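Local coordinates for kelch domain-containing protein (Colletotrichum graminicola M1.001, PDB 5C86), which oxidises alcohols as a member of the AA5 galactose oxidase and glyoxal oxidase family, probably by copper-radical chemistry, at residues Ile403-Gln406 with Ala410-Phe413; Phe413-Val418 with Gln476-Thr481; Tyr372-Glu375 with Thr380-Lys383. All blocks are in the same frame, centred on the assembly; numbering follows the deposited sequence.

Interaction 1. Residues Ile403-Gln406 with Ala410-Phe413; sequences ITMQ and AYTF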
ATOM      1  N   ILE A 403      -2.055   8.198 -24.979  1.00 12.95           N
ATOM      2  CA  ILE A 403      -2.858   8.944 -24.035  1.00 14.02           C
ATOM      3  C   ILE A 403      -3.276  10.197 -24.784  1.00 14.80           C
ATOM      4  O   ILE A 403      -2.385  10.947 -25.177  1.00 16.90           O
ATOM      5  CB  ILE A 403      -2.061   9.304 -22.804  1.00 15.12           C
ATOM      6  CG1 ILE A 403      -1.464   8.062 -22.134  1.00 15.66           C
ATOM      7  CG2 ILE A 403      -2.952  10.140 -21.831  1.00 14.92           C
ATOM      8  CD1 ILE A 403      -0.137   8.261 -21.489  1.00 19.78           C
ATOM      9  N   THR A 404      -4.555  10.453 -24.919  1.00 14.87           N
ATOM     10  CA  THR A 404      -4.956  11.739 -25.598  1.00 16.75           C
ATOM     11  C   THR A 404      -5.535  12.665 -24.527  1.00 13.23           C
ATOM     12  O   THR A 404      -6.470  12.291 -23.851  1.00 13.59           O
ATOM     13  CB  THR A 404      -6.011  11.441 -26.630  1.00 19.94           C
ATOM     14  OG1 THR A 404      -5.471  10.501 -27.576  1.00 23.58           O
ATOM     15  CG2 THR A 404      -6.402  12.706 -27.351  1.00 22.29           C
ATOM     16  N   MET A 405      -4.925  13.814 -24.389  1.00 14.00           N
ATOM     17  CA  MET A 405      -5.281  14.868 -23.442  1.00 13.03           C
ATOM     18  C   MET A 405      -6.301  15.763 -24.072  1.00 16.17           C
ATOM     19  O   MET A 405      -6.252  16.047 -25.277  1.00 17.06           O
ATOM     20  CB  MET A 405      -4.066  15.654 -22.998  1.00 15.30           C
ATOM     21  CG  MET A 405      -2.928  14.783 -22.436  1.00 15.68           C
ATOM     22  SD  MET A 405      -3.479  13.732 -21.055  1.00 15.26           S
ATOM     23  CE  MET A 405      -3.932  15.022 -19.900  1.00 14.65           C
ATOM     24  N   GLN A 406      -7.161  16.301 -23.235  1.00 14.59           N
ATOM     25  CA  GLN A 406      -8.192  17.257 -23.679  1.00 14.74           C
ATOM     26  C   GLN A 406      -7.612  18.536 -24.239  1.00 16.69           C
ATOM     27  O   GLN A 406      -8.106  19.022 -25.300  1.00 19.53           O
ATOM     28  CB  GLN A 406      -9.111  17.529 -22.501  1.00 15.78           C
ATOM     29  CG  GLN A 406     -10.274  18.492 -22.855  1.00 20.50           C
ATOM     30  CD  GLN A 406     -11.086  18.695 -21.595  1.00 24.60           C
ATOM     31  OE1 GLN A 406     -11.821  17.842 -21.247  1.00 27.59           O
ATOM     32  NE2 GLN A 406     -10.783  19.712 -20.834  1.00 36.95           N
ATOM     33  N   ALA A 410       2.524  20.539 -22.560  1.00 17.71           N
ATOM     34  CA  ALA A 410       3.702  19.745 -22.287  1.00 19.50           C
ATOM     35  C   ALA A 410       3.344  18.921 -21.016  1.00 19.58           C
ATOM     36  O   ALA A 410       3.134  19.464 -19.959  1.00 27.46           O
ATOM     37  CB  ALA A 410       4.914  20.621 -22.034  1.00 20.54           C
ATOM     38  N   TYR A 411       3.248  17.626 -21.169  1.00 15.28           N
ATOM     39  CA  TYR A 411       2.836  16.779 -20.083  1.00 12.83           C
ATOM     40  C   TYR A 411       3.931  15.787 -19.668  1.00 13.18           C
ATOM     41  O   TYR A 411       4.763  15.358 -20.529  1.00 14.94           O
ATOM     42  CB  TYR A 411       1.654  15.942 -20.499  1.00 13.98           C
ATOM     43  CG  TYR A 411       0.369  16.734 -20.683  1.00 13.59           C
ATOM     44  CD1 TYR A 411      -0.411  17.104 -19.572  1.00 13.65           C
ATOM     45  CD2 TYR A 411      -0.001  17.232 -21.912  1.00 15.90           C
ATOM     46  CE1 TYR A 411      -1.554  17.885 -19.734  1.00 14.53           C
ATOM     47  CE2 TYR A 411      -1.145  17.992 -22.031  1.00 16.14           C
ATOM     48  CZ  TYR A 411      -1.920  18.277 -20.926  1.00 14.52           C
ATOM     49  OH  TYR A 411      -3.101  18.981 -21.123  1.00 15.30           O
ATOM     50  N   THR A 412       3.905  15.434 -18.398  1.00 12.21           N
ATOM     51  CA  THR A 412       4.624  14.220 -17.906  1.00 13.19           C
ATOM     52  C   THR A 412       3.624  13.242 -17.380  1.00 11.46           C
ATOM     53  O   THR A 412       2.460  13.539 -17.244  1.00 11.04           O
ATOM     54  CB  THR A 412       5.599  14.570 -16.787  1.00 15.26           C
ATOM     55  OG1 THR A 412       4.905  15.222 -15.699  1.00 15.16           O
ATOM     56  CG2 THR A 412       6.763  15.507 -17.275  1.00 17.34           C
ATOM     57  N   PHE A 413       4.046  11.999 -17.209  1.00 11.97           N
ATOM     58  CA  PHE A 413       3.191  10.917 -16.960  1.00 12.33           C
ATOM     59  C   PHE A 413       3.755   9.967 -15.895  1.00 10.77           C
ATOM     60  O   PHE A 413       4.932   9.844 -15.660  1.00 11.94           O
ATOM     61  CB  PHE A 413       2.863  10.096 -18.225  1.00 13.11           C
ATOM     62  CG  PHE A 413       2.345  10.883 -19.331  1.00 12.10           C
ATOM     63  CD1 PHE A 413       3.163  11.488 -20.242  1.00 12.78           C
ATOM     64  CD2 PHE A 413       0.996  11.077 -19.435  1.00 12.92           C
ATOM     65  CE1 PHE A 413       2.614  12.309 -21.237  1.00 12.09           C
ATOM     66  CE2 PHE A 413       0.433  11.909 -20.430  1.00 11.76           C
ATOM     67  CZ  PHE A 413       1.253  12.511 -21.303  1.00 12.31           C
TER
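M405 and Y411 form a Met-aromatic contact in the C-terminal galactose oxidase-like domain, which belongs to the early-set (E-set) group of beta sandwiches. The contact lies away from the copper site. Three loop residues join the two segments. No hydrogen bond crosses between them, and M405 CA and Y411 CA are 9.0 Å apart, so side chains alone make the contact.

The M405 chain bends at chi2 and again at chi3 (-63°). This curl brings carbons on both sides of the sulfur down to one face of the Y411 ring. M405 CG makes a CH-pi contact, 3.9 Å from the centroid of the Y411 ring and a little toward the rim. M405 CE meets the same face and comes within 3.7 Å of Y411 CE1. M405 SD stands farther off, almost exactly above the ring centre, at 4.7 Å from the Y411 centroid. M405 SD also lies at the edge of the F413 ring, near its plane and 4.4 Å from F413 CE2.

I403 approaches F413 from the other strand. Its CD1 is 3.7 Å from F413 CD2 and makes an off-centre CH-pi contact, 30° off the ring normal. The Y411 hydroxyl bonds to D407 O in the loop, which ties the far end of the ring down.

Strand 400-405 pairs with 387-390 and 444-448, and its I403 and M405 both touch I387. L463 and A465 of strand 459-466 also pack against this cluster. The ring of F445, on strand 444-448, meets F413 with the planes at about 50°.

Interaction 2. Residues Phe413-Val418 with Gln476-Thr481; sequences FSMIRV and QFFKVT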
ATOM      1  N   PHE A 413       4.046  11.999 -17.209  1.00 11.97           N
ATOM      2  CA  PHE A 413       3.191  10.917 -16.960  1.00 12.33           C
ATOM      3  C   PHE A 413       3.755   9.967 -15.895  1.00 10.77           C
ATOM      4  O   PHE A 413       4.932   9.844 -15.660  1.00 11.94           O
ATOM      5  CB  PHE A 413       2.863  10.096 -18.225  1.00 13.11           C
ATOM      6  CG  PHE A 413       2.345  10.883 -19.331  1.00 12.10           C
ATOM      7  CD1 PHE A 413       3.163  11.488 -20.242  1.00 12.78           C
ATOM      8  CD2 PHE A 413       0.996  11.077 -19.435  1.00 12.92           C
ATOM      9  CE1 PHE A 413       2.614  12.309 -21.237  1.00 12.09           C
ATOM     10  CE2 PHE A 413       0.433  11.909 -20.430  1.00 11.76           C
ATOM     11  CZ  PHE A 413       1.253  12.511 -21.303  1.00 12.31           C
ATOM     12  N   SER A 414       2.822   9.289 -15.233  1.00 10.59           N
ATOM     13  CA  SER A 414       3.199   8.195 -14.324  1.00 10.98           C
ATOM     14  C   SER A 414       2.107   7.189 -14.202  1.00 11.26           C
ATOM     15  O   SER A 414       0.953   7.465 -14.515  1.00 11.99           O
ATOM     16  CB  SER A 414       3.609   8.609 -12.923  1.00 12.85           C
ATOM     17  OG  SER A 414       2.554   9.234 -12.282  1.00 14.43           O
ATOM     18  N   MET A 415       2.451   5.965 -13.840  1.00 10.01           N
ATOM     19  CA  MET A 415       1.479   4.894 -13.574  1.00 11.08           C
ATOM     20  C   MET A 415       1.683   4.470 -12.114  1.00 11.35           C
ATOM     21  O   MET A 415       2.795   4.196 -11.721  1.00 12.11           O
ATOM     22  CB  MET A 415       1.538   3.731 -14.559  1.00 10.38           C
ATOM     23  CG  MET A 415       2.872   3.045 -14.695  1.00 11.87           C
ATOM     24  SD  MET A 415       3.023   1.939 -16.138  1.00 12.84           S
ATOM     25  CE  MET A 415       2.293   0.406 -15.540  1.00 12.45           C
ATOM     26  N   ILE A 416       0.630   4.477 -11.354  1.00  9.63           N
ATOM     27  CA  ILE A 416       0.715   4.099  -9.922  1.00 10.72           C
ATOM     28  C   ILE A 416      -0.127   2.901  -9.682  1.00  9.72           C
ATOM     29  O   ILE A 416      -1.313   2.899 -10.051  1.00 10.74           O
ATOM     30  CB  ILE A 416       0.322   5.257  -8.998  1.00 12.67           C
ATOM     31  CG1 ILE A 416       1.332   6.425  -9.128  1.00 16.32           C
ATOM     32  CG2 ILE A 416       0.316   4.802  -7.534  1.00 14.18           C
ATOM     33  CD1 ILE A 416       1.197   7.503  -8.116  1.00 18.86           C
ATOM     34  N   ARG A 417       0.448   1.856  -9.141  1.00  9.28           N
ATOM     35  CA  ARG A 417      -0.286   0.637  -8.994  1.00  9.47           C
ATOM     36  C   ARG A 417      -1.410   0.723  -7.956  1.00 10.16           C
ATOM     37  O   ARG A 417      -1.197   1.280  -6.839  1.00  9.85           O
ATOM     38  CB  ARG A 417       0.658  -0.479  -8.647  1.00 10.50           C
ATOM     39  CG  ARG A 417       0.107  -1.893  -8.922  1.00 10.83           C
ATOM     40  CD  ARG A 417       1.197  -2.975  -8.943  1.00 11.18           C
ATOM     41  NE  ARG A 417       0.673  -4.315  -9.091  1.00 10.83           N
ATOM     42  CZ  ARG A 417      -0.008  -4.946  -8.142  1.00 12.58           C
ATOM     43  NH1 ARG A 417      -0.088  -4.468  -6.949  1.00 13.14           N
ATOM     44  NH2 ARG A 417      -0.565  -6.115  -8.375  1.00 12.93           N
ATOM     45  N   VAL A 418      -2.598   0.235  -8.311  1.00 10.16           N
ATOM     46  CA  VAL A 418      -3.746   0.282  -7.403  1.00  9.95           C
ATOM     47  C   VAL A 418      -3.474  -0.602  -6.206  1.00 11.15           C
ATOM     48  O   VAL A 418      -2.911  -1.699  -6.317  1.00 11.19           O
ATOM     49  CB  VAL A 418      -5.019  -0.153  -8.168  1.00 11.09           C
ATOM     50  CG1 VAL A 418      -6.216  -0.345  -7.297  1.00 11.22           C
ATOM     51  CG2 VAL A 418      -5.306   0.782  -9.348  1.00 11.60           C
ATOM     52  N   GLN A 476      -6.858   7.613 -15.153  1.00 12.08           N
ATOM     53  CA  GLN A 476      -7.585   6.548 -15.856  1.00 14.75           C
ATOM     54  C   GLN A 476      -6.996   5.220 -15.491  1.00 14.86           C
ATOM     55  O   GLN A 476      -5.782   5.101 -15.318  1.00 15.05           O
ATOM     56  CB  GLN A 476      -7.570   6.737 -17.388  1.00 17.76           C
ATOM     57  CG  GLN A 476      -8.276   8.019 -17.817  1.00 22.36           C
ATOM     58  CD  GLN A 476      -9.717   8.130 -17.306  1.00 30.75           C
ATOM     59  OE1 GLN A 476     -10.500   7.155 -17.306  1.00 32.66           O
ATOM     60  NE2 GLN A 476     -10.093   9.344 -16.917  1.00 38.69           N
ATOM     61  N   PHE A 477      -7.843   4.218 -15.393  1.00 12.39           N
ATOM     62  CA  PHE A 477      -7.369   2.883 -14.989  1.00 11.18           C
ATOM     63  C   PHE A 477      -6.973   2.053 -16.170  1.00 12.37           C
ATOM     64  O   PHE A 477      -7.612   2.083 -17.231  1.00 15.23           O
ATOM     65  CB  PHE A 477      -8.455   2.146 -14.201  1.00 11.84           C
ATOM     66  CG  PHE A 477      -8.707   2.691 -12.865  1.00 12.60           C
ATOM     67  CD1 PHE A 477      -7.986   2.228 -11.795  1.00 13.21           C
ATOM     68  CD2 PHE A 477      -9.644   3.705 -12.623  1.00 13.32           C
ATOM     69  CE1 PHE A 477      -8.199   2.730 -10.550  1.00 13.67           C
ATOM     70  CE2 PHE A 477      -9.885   4.183 -11.338  1.00 15.36           C
ATOM     71  CZ  PHE A 477      -9.149   3.688 -10.271  1.00 13.64           C
ATOM     72  N   PHE A 478      -5.963   1.223 -16.007  1.00 10.94           N
ATOM     73  CA  PHE A 478      -5.620   0.255 -16.987  1.00 11.92           C
ATOM     74  C   PHE A 478      -4.915  -0.907 -16.295  1.00 12.26           C
ATOM     75  O   PHE A 478      -4.470  -0.752 -15.162  1.00 12.43           O
ATOM     76  CB  PHE A 478      -4.739   0.783 -18.153  1.00 12.86           C
ATOM     77  CG  PHE A 478      -3.303   1.087 -17.761  1.00 12.11           C
ATOM     78  CD1 PHE A 478      -3.008   2.243 -17.036  1.00 13.14           C
ATOM     79  CD2 PHE A 478      -2.278   0.215 -18.072  1.00 13.66           C
ATOM     80  CE1 PHE A 478      -1.698   2.540 -16.692  1.00 13.44           C
ATOM     81  CE2 PHE A 478      -0.967   0.504 -17.694  1.00 13.68           C
ATOM     82  CZ  PHE A 478      -0.693   1.653 -17.046  1.00 13.61           C
ATOM     83  N   LYS A 479      -4.736  -2.040 -16.988  1.00 13.29           N
ATOM     84  CA  LYS A 479      -3.995  -3.175 -16.414  1.00 13.71           C
ATOM     85  C   LYS A 479      -2.846  -3.650 -17.239  1.00 13.63           C
ATOM     86  O   LYS A 479      -2.907  -3.612 -18.482  1.00 13.85           O
ATOM     87  CB  LYS A 479      -4.920  -4.322 -15.984  1.00 18.58           C
ATOM     88  CG  LYS A 479      -5.681  -4.998 -17.047  1.00 20.62           C
ATOM     89  CD  LYS A 479      -6.434  -6.246 -16.474  1.00 22.95           C
ATOM     90  CE  LYS A 479      -7.090  -7.025 -17.605  1.00 26.44           C
ATOM     91  NZ  LYS A 479      -7.753  -8.259 -17.069  1.00 29.51           N
ATOM     92  N   VAL A 480      -1.839  -4.106 -16.536  1.00 12.88           N
ATOM     93  CA  VAL A 480      -0.696  -4.728 -17.103  1.00 13.68           C
ATOM     94  C   VAL A 480      -0.944  -6.207 -16.998  1.00 13.65           C
ATOM     95  O   VAL A 480      -1.155  -6.736 -15.877  1.00 14.74           O
ATOM     96  CB  VAL A 480       0.593  -4.319 -16.380  1.00 13.35           C
ATOM     97  CG1 VAL A 480       1.758  -5.119 -16.818  1.00 13.67           C
ATOM     98  CG2 VAL A 480       0.860  -2.839 -16.527  1.00 13.46           C
ATOM     99  N   THR A 481      -0.956  -6.860 -18.181  1.00 15.68           N
ATOM    100  CA  THR A 481      -1.296  -8.284 -18.257  1.00 16.02           C
ATOM    101  C   THR A 481      -0.050  -9.109 -18.480  1.00 16.61           C
ATOM    102  O   THR A 481       0.895  -8.665 -19.059  1.00 18.02           O
ATOM    103  CB  THR A 481      -2.247  -8.595 -19.433  1.00 17.32           C
ATOM    104  OG1 THR A 481      -1.617  -8.170 -20.652  1.00 19.21           O
ATOM    105  CG2 THR A 481      -3.535  -7.900 -19.307  1.00 19.50           C
TER
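M415 and F478 are the centre of this apolar contact, and their side chains cross at about a right angle. M415 CE is 3.6 Å from F478 CZ and 3.7 Å from V480 CG2. It touches both residues at once. M415 SD lies in the plane of the F478 ring, at its edge and 5.2 Å from the centroid, a Met-aromatic contact. With chi1 at 56°, M415 CG lies between its backbone N and carbonyl carbon, and from there the chain carries SD and CE to F478. M415 CB is 3.9 Å from F478 CZ. Farther along the chain, V418 CG2 meets the edge of the F477 ring, 3.7 Å from F477 CE1.

No hydrogen bond joins the segments, whose touching parts run 98° apart. Their neighbours place them. I432 and L434 pack on M415, as does Y461. R417 is anchored by a salt bridge to D428.

Both segments belong to the galactose oxidase-like E-set domain, a beta sandwich. The contact is buried within it, away from the copper ligands. Strand 412-422 lies between 431-438 and 459-466, antiparallel to both. Strand 459-466 also pairs antiparallel with 476-481, so it is the common neighbour of the two segments.

Interaction 3. Residues Tyr372-Glu375 with Thr380-Lys383; sequences YLFE and TPAK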
ATOM      1  N   TYR A 372      -0.250  19.981  -5.298  1.00 12.40           N
ATOM      2  CA  TYR A 372      -0.315  20.001  -6.726  1.00 12.82           C
ATOM      3  C   TYR A 372      -1.751  20.181  -7.217  1.00 13.74           C
ATOM      4  O   TYR A 372      -1.952  20.287  -8.452  1.00 15.60           O
ATOM      5  CB  TYR A 372       0.318  18.705  -7.347  1.00 12.82           C
ATOM      6  CG  TYR A 372      -0.167  17.362  -6.873  1.00 11.56           C
ATOM      7  CD1 TYR A 372      -1.488  17.038  -6.607  1.00 12.58           C
ATOM      8  CD2 TYR A 372       0.744  16.327  -6.760  1.00 15.99           C
ATOM      9  CE1 TYR A 372      -1.914  15.807  -6.188  1.00 11.43           C
ATOM     10  CE2 TYR A 372       0.322  15.051  -6.316  1.00 15.45           C
ATOM     11  CZ  TYR A 372      -0.990  14.801  -6.021  1.00 12.19           C
ATOM     12  OH  TYR A 372      -1.386  13.547  -5.591  1.00 12.08           O
ATOM     13  N   LEU A 373      -2.763  20.193  -6.367  1.00 13.16           N
ATOM     14  CA  LEU A 373      -4.141  20.474  -6.804  1.00 13.76           C
ATOM     15  C   LEU A 373      -4.471  21.945  -6.634  1.00 14.81           C
ATOM     16  O   LEU A 373      -5.621  22.285  -6.938  1.00 15.39           O
ATOM     17  CB  LEU A 373      -5.144  19.603  -6.043  1.00 13.84           C
ATOM     18  CG  LEU A 373      -4.986  18.073  -6.226  1.00 13.54           C
ATOM     19  CD1 LEU A 373      -6.119  17.357  -5.499  1.00 15.19           C
ATOM     20  CD2 LEU A 373      -4.993  17.694  -7.688  1.00 14.41           C
ATOM     21  N   PHE A 374      -3.519  22.753  -6.260  1.00 13.40           N
ATOM     22  CA  PHE A 374      -3.754  24.201  -6.044  1.00 14.56           C
ATOM     23  C   PHE A 374      -2.839  24.970  -6.882  1.00 15.41           C
ATOM     24  O   PHE A 374      -1.718  24.563  -7.322  1.00 16.03           O
ATOM     25  CB  PHE A 374      -3.581  24.556  -4.568  1.00 14.78           C
ATOM     26  CG  PHE A 374      -4.507  23.809  -3.695  1.00 14.94           C
ATOM     27  CD1 PHE A 374      -5.852  24.223  -3.544  1.00 15.61           C
ATOM     28  CD2 PHE A 374      -4.167  22.563  -3.078  1.00 13.89           C
ATOM     29  CE1 PHE A 374      -6.753  23.475  -2.846  1.00 17.83           C
ATOM     30  CE2 PHE A 374      -5.046  21.872  -2.357  1.00 15.82           C
ATOM     31  CZ  PHE A 374      -6.352  22.281  -2.232  1.00 18.00           C
ATOM     32  N   GLU A 375      -3.267  26.220  -7.143  1.00 15.78           N
ATOM     33  CA  GLU A 375      -2.465  27.164  -7.815  1.00 19.37           C
ATOM     34  C   GLU A 375      -1.294  27.655  -6.949  1.00 20.20           C
ATOM     35  O   GLU A 375      -1.134  27.167  -5.836  1.00 19.79           O
ATOM     36  CB  GLU A 375      -3.391  28.326  -8.302  1.00 18.94           C
ATOM     37  CG  GLU A 375      -4.418  28.003  -9.366  1.00 21.31           C
ATOM     38  CD  GLU A 375      -3.809  27.373 -10.664  1.00 20.45           C
ATOM     39  OE1 GLU A 375      -2.572  27.543 -10.922  1.00 25.10           O
ATOM     40  OE2 GLU A 375      -4.543  26.600 -11.357  1.00 23.30           O
ATOM     41  N   THR A 380      -6.085  28.164  -3.933  1.00 17.02           N
ATOM     42  CA  THR A 380      -7.097  28.129  -5.046  1.00 17.35           C
ATOM     43  C   THR A 380      -6.960  26.806  -5.866  1.00 13.69           C
ATOM     44  O   THR A 380      -5.893  26.647  -6.376  1.00 16.08           O
ATOM     45  CB  THR A 380      -6.835  29.340  -5.943  1.00 20.70           C
ATOM     46  OG1 THR A 380      -6.881  30.557  -5.114  1.00 20.76           O
ATOM     47  CG2 THR A 380      -7.882  29.453  -7.019  1.00 23.22           C
ATOM     48  N   PRO A 381      -8.015  25.977  -5.926  1.00 14.77           N
ATOM     49  CA  PRO A 381      -8.023  24.786  -6.724  1.00 15.69           C
ATOM     50  C   PRO A 381      -7.620  25.057  -8.142  1.00 16.72           C
ATOM     51  O   PRO A 381      -8.156  25.976  -8.855  1.00 16.00           O
ATOM     52  CB  PRO A 381      -9.403  24.288  -6.629  1.00 17.88           C
ATOM     53  CG  PRO A 381      -9.891  24.728  -5.254  1.00 17.87           C
ATOM     54  CD  PRO A 381      -9.290  26.081  -5.202  1.00 16.35           C
ATOM     55  N   ALA A 382      -6.591  24.345  -8.600  1.00 16.86           N
ATOM     56  CA  ALA A 382      -6.129  24.459  -9.959  1.00 16.39           C
ATOM     57  C   ALA A 382      -7.078  23.833 -10.970  1.00 14.29           C
ATOM     58  O   ALA A 382      -7.823  22.885 -10.708  1.00 15.24           O
ATOM     59  CB  ALA A 382      -4.749  23.744 -10.062  1.00 16.42           C
ATOM     60  N   LYS A 383      -6.943  24.379 -12.205  1.00 14.36           N
ATOM     61  CA  LYS A 383      -7.623  23.798 -13.321  1.00 15.17           C
ATOM     62  C   LYS A 383      -6.770  22.584 -13.717  1.00 15.54           C
ATOM     63  O   LYS A 383      -5.571  22.710 -13.901  1.00 17.31           O
ATOM     64  CB  LYS A 383      -7.757  24.827 -14.489  1.00 17.21           C
ATOM     65  CG  LYS A 383      -8.153  24.189 -15.812  1.00 18.99           C
ATOM     66  CD  LYS A 383      -9.604  23.819 -15.759  1.00 22.60           C
ATOM     67  CE  LYS A 383     -10.106  23.353 -17.148  1.00 29.39           C
ATOM     68  NZ  LYS A 383      -9.180  22.391 -17.781  1.00 35.33           N
TER
HETATM   69  O   HOH W   1      -7.765  21.216  -8.532  1.00 20.67           O
HETATM   70  O   HOH W   2      -4.310  25.482 -13.616  1.00 19.91           O
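F374 and P381 form a single antiparallel bridge of the non-hydrogen-bonded kind, their CA atoms 4.4 Å apart, with one backbone hydrogen bond on either side. A382 N gives to L373 O and E375 N to T380 O, both at 2.8 Å. Proline suits this bridge position, because its missing N-H is not called on. Two CA-H...O contacts support the pair. They run from P381 CA to L373 O and from F374 CA to T380 O.

The four residues between the segments complete a short hairpin-like turn. It lies in the linker that leaves strand 364-369, in a four-stranded sheet of the propeller, and leads to strand 387-390 of the E-set domain. Y372 fixes the propeller side of the linker: its hydroxyl bonds to A344 O, and its side chain touches M286, P287 and D288.

The F374 ring leans on the second segment, with CD1 3.7 Å from P381 N and CE1 4.1 Å from P381 CG. T380 C lies at the edge of the same ring. E375 bends at chi2 (-56°), and its carboxylate turns back beside A382. The approach of E375 OE2 to A382 CA and CB is so short that its detail is doubtful. E375 OE2 also accepts a weak bond from K383 N, at 3.4 Å. A water, unusually close to E375 OE2, also donates to K383 O. Another donates to both L373 O and A382 O, so L373 O accepts two bonds. T380 OG1 is held by D377 OD2 within the turn. L373 packs on R384, the next residue after the second segment.

Overall arrangement
From the N terminus, the chain builds the propeller first and then enters the linker. Interaction 3 closes a four-residue turn in the loop between strands 364-369 and 387-390. Interaction 1 follows and closes the short loop 406-411 between strands 400-405 and 412-422. Interaction 2 starts from F413, where interaction 1 ends, and spans 57 residues to bring the C-terminal strand 476-481 back to strand 412-422. The three follow in series, with no nesting or crossing. Interactions 1 and 2 share F413 and work in the same domain, their centres 15 Å apart. Interaction 3 does not touch either of them, although K383 makes a long, weak ion pair with D407 in the loop of interaction 1.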